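Local coordinates for protein pectate lyase (Cellvibrio cellulosa, PDB 1GXM) that cleaves polygalacturonate by anti-beta-elimination, the chain here being the family 10 polysaccharide lyase catalytic module of a larger enzyme, at residues Thr70-Ala75 against Thr131-Gly136. Numbering follows the deposited sequence. Where two conformers were deposited one is given.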
ATOM      1  N   THR A  70      13.409  -2.070   2.481  1.00 10.01           N
ATOM      2  CA  THR A  70      12.083  -2.616   2.400  1.00  9.91           C
ATOM      3  C   THR A  70      11.033  -1.540   2.425  1.00 10.00           C
ATOM      4  O   THR A  70      11.238  -0.454   2.943  1.00 10.46           O
ATOM      5  CB  THR A  70      11.857  -3.649   3.517  1.00 10.44           C
ATOM      6  OG1 THR A  70      10.583  -4.285   3.340  1.00 10.85           O
ATOM      7  CG2 THR A  70      11.808  -3.039   4.879  1.00 11.09           C
ATOM      8  N   ILE A  71       9.893  -1.866   1.821  1.00  9.47           N
ATOM      9  CA  ILE A  71       8.693  -1.044   1.922  1.00  9.90           C
ATOM     10  C   ILE A  71       7.619  -1.728   2.767  1.00  9.93           C
ATOM     11  O   ILE A  71       6.468  -1.300   2.789  1.00 11.99           O
ATOM     12  CB  ILE A  71       8.158  -0.675   0.534  1.00 10.01           C
ATOM     13  CG1 ILE A  71       7.887  -1.904  -0.305  1.00 10.65           C
ATOM     14  CG2 ILE A  71       9.153   0.227  -0.171  1.00 10.76           C
ATOM     15  CD1 ILE A  71       7.052  -1.618  -1.543  1.00 11.80           C
ATOM     16  N   ASP A  72       7.999  -2.763   3.491  1.00 10.61           N
ATOM     17  CA  ASP A  72       7.078  -3.388   4.421  1.00 10.92           C
ATOM     18  C   ASP A  72       6.947  -2.554   5.683  1.00 11.95           C
ATOM     19  O   ASP A  72       7.871  -1.864   6.095  1.00 11.59           O
ATOM     20  CB  ASP A  72       7.533  -4.779   4.758  1.00 12.89           C
ATOM     21  CG  ASP A  72       6.481  -5.571   5.496  1.00 13.88           C
ATOM     22  OD1 ASP A  72       5.260  -5.319   5.322  1.00 16.50           O
ATOM     23  OD2 ASP A  72       6.835  -6.437   6.284  1.00 19.06           O
ATOM     24  N   ASN A  73       5.776  -2.631   6.302  1.00 13.06           N
ATOM     25  CA  ASN A  73       5.541  -1.941   7.575  1.00 14.31           C
ATOM     26  C   ASN A  73       5.919  -0.458   7.522  1.00 13.51           C
ATOM     27  O   ASN A  73       6.485   0.077   8.479  1.00 14.33           O
ATOM     28  CB  ASN A  73       6.242  -2.661   8.727  1.00 15.13           C
ATOM     29  CG  ASN A  73       5.633  -2.323  10.091  1.00 19.30           C
ATOM     30  OD1 ASN A  73       4.478  -1.892  10.175  1.00 23.29           O
ATOM     31  ND2 ASN A  73       6.407  -2.531  11.160  1.00 21.81           N
ATOM     32  N   GLY A  74       5.616   0.177   6.394  1.00 12.49           N
ATOM     33  CA  GLY A  74       5.836   1.602   6.188  1.00 12.61           C
ATOM     34  C   GLY A  74       7.281   1.992   6.002  1.00 12.23           C
ATOM     35  O   GLY A  74       7.594   3.169   5.885  1.00 12.66           O
ATOM     36  N   ALA A  75       8.183   1.026   5.986  1.00 11.00           N
ATOM     37  CA  ALA A  75       9.594   1.342   5.886  1.00 10.82           C
ATOM     38  C   ALA A  75       9.909   2.009   4.554  1.00 10.67           C
ATOM     39  O   ALA A  75       9.240   1.780   3.548  1.00 10.64           O
ATOM     40  CB  ALA A  75      10.433   0.124   6.070  1.00 10.78           C
ATOM     41  N   THR A 131       4.302  -5.980  -4.409  1.00  8.20           N
ATOM     42  CA  THR A 131       3.805  -6.076  -3.036  1.00  8.71           C
ATOM     43  C   THR A 131       2.873  -4.946  -2.716  1.00  8.50           C
ATOM     44  O   THR A 131       3.282  -3.846  -2.408  1.00  8.99           O
ATOM     45  CB  THR A 131       4.959  -6.091  -2.080  1.00  9.35           C
ATOM     46  OG1 THR A 131       5.743  -7.249  -2.362  1.00 10.83           O
ATOM     47  CG2 THR A 131       4.460  -6.279  -0.645  1.00 10.62           C
ATOM     48  N   PHE A 132       1.587  -5.243  -2.773  1.00  8.10           N
ATOM     49  CA  PHE A 132       0.590  -4.298  -2.320  1.00  8.52           C
ATOM     50  C   PHE A 132       0.387  -4.362  -0.827  1.00  8.80           C
ATOM     51  O   PHE A 132      -0.063  -3.410  -0.230  1.00  9.46           O
ATOM     52  CB  PHE A 132      -0.730  -4.504  -3.047  1.00  8.17           C
ATOM     53  CG  PHE A 132      -0.624  -4.294  -4.520  1.00  8.02           C
ATOM     54  CD1 PHE A 132      -0.279  -3.061  -5.024  1.00  8.03           C
ATOM     55  CD2 PHE A 132      -0.846  -5.318  -5.419  1.00  9.37           C
ATOM     56  CE1 PHE A 132      -0.177  -2.851  -6.372  1.00  8.86           C
ATOM     57  CE2 PHE A 132      -0.728  -5.107  -6.766  1.00 10.78           C
ATOM     58  CZ  PHE A 132      -0.407  -3.876  -7.240  1.00 10.10           C
ATOM     59  N   ASN A 133       0.783  -5.470  -0.227  1.00  9.34           N
ATOM     60  CA  ASN A 133       0.721  -5.688   1.197  1.00  9.88           C
ATOM     61  C   ASN A 133       1.207  -4.503   1.981  1.00 10.36           C
ATOM     62  O   ASN A 133       2.226  -3.911   1.664  1.00 10.11           O
ATOM     63  CB  ASN A 133       1.584  -6.894   1.556  1.00 10.65           C
ATOM     64  CG  ASN A 133       1.298  -7.410   2.924  1.00 13.48           C
ATOM     65  OD1 ASN A 133       0.230  -7.962   3.167  1.00 17.73           O
ATOM     66  ND2 ASN A 133       2.237  -7.256   3.831  1.00 14.87           N
ATOM     67  N   ASP A 134       0.465  -4.180   3.035  1.00 10.63           N
ATOM     68  CA  ASP A 134       0.773  -3.054   3.911  1.00 11.31           C
ATOM     69  C   ASP A 134       0.905  -1.746   3.152  1.00 10.24           C
ATOM     70  O   ASP A 134       1.689  -0.875   3.497  1.00 10.66           O
ATOM     71  CB  ASP A 134       2.050  -3.320   4.696  1.00 12.28           C
ATOM     72  CG  ASP A 134       1.965  -2.728   6.092  0.50 15.11           C
ATOM     73  OD1 ASP A 134       2.979  -2.745   6.803  0.50 14.64           O
ATOM     74  OD2 ASP A 134       0.920  -2.216   6.553  0.50 15.24           O
ATOM     75  N   ASN A 135       0.113  -1.609   2.106  1.00  9.31           N
ATOM     76  CA  ASN A 135       0.101  -0.436   1.250  1.00  8.98           C
ATOM     77  C   ASN A 135       1.453  -0.121   0.625  1.00  9.23           C
ATOM     78  O   ASN A 135       1.684   0.997   0.210  1.00 10.36           O
ATOM     79  CB  ASN A 135      -0.432   0.776   2.022  1.00  9.77           C
ATOM     80  CG  ASN A 135      -1.855   0.621   2.398  1.00 10.51           C
ATOM     81  OD1 ASN A 135      -2.680   0.180   1.584  1.00 10.85           O
ATOM     82  ND2 ASN A 135      -2.179   0.982   3.633  1.00 12.82           N
ATOM     83  N   GLY A 136       2.320  -1.114   0.506  1.00  9.36           N
ATOM     84  CA  GLY A 136       3.686  -0.843   0.104  1.00  8.85           C
ATOM     85  C   GLY A 136       3.799  -0.227  -1.280  1.00  9.45           C
ATOM     86  O   GLY A 136       4.250   0.897  -1.454  1.00  9.61           O
TER
HETATM   87  O   HOH W   1       4.292  -0.246   3.955  1.00 15.09           O
HETATM   88  O   HOH W   2       4.948  -3.729   1.726  1.00 26.26           O
HETATM   89  O   HOH W   3       4.639  -5.527   2.844  1.00 17.69           O
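Asp-134, described here in one of its two deposited conformers, reaches across to the turn around Asn-73. From CB, which passes 3.8 Å from Asp-72 OD1, the side chain runs to CG, which comes up beside the backbone N of Asn-73. At the tip, Asp-134 OD1 comes improbably close to Asn-73 CA, 2.8 Å, so the exact fit is doubtful. In this conformer the Asp-134 side chain runs beside that of Asn-73 in the same direction, their flat ends nearly parallel (17°), whereas its carboxylate is turned 70° from that of Asp-72. The two carboxylates approach each other, with Asp-72 OD1 3.7 Å from Asp-134 OD1. Asp-72 OD2 forms a salt bridge with Lys-52, while Asn-73 ND2 turns to Asn-53.

Water joins the two loops. One molecule donates to Ile-71 O and Asp-134 O and accepts from Gly-74 N; a second donates to Ile-71 O and, at 2.7 Å, to Asn-133 O. A third links Asp-72 OD1 to Asn-133 ND2.

Deeper in, Ile-71 makes the nonpolar contact. A chi1 of 56° swings CG1 into the space flanked by the main-chain N and C, and the extended end carries CD1 to 3.5 Å from Gly-136 C, at the start of helix 136-148. Thr-70 OG1 accepts from Asp-72 N, closing an ST turn at the base of the first loop.

Both loops lead from a short strand into a helix, 77-90 or 136-148, and their water-bridged meeting joins these strand-to-helix connections in a pectic acid lyase domain whose helices are consistent with the alpha/alpha toroid known for family 10 lyases.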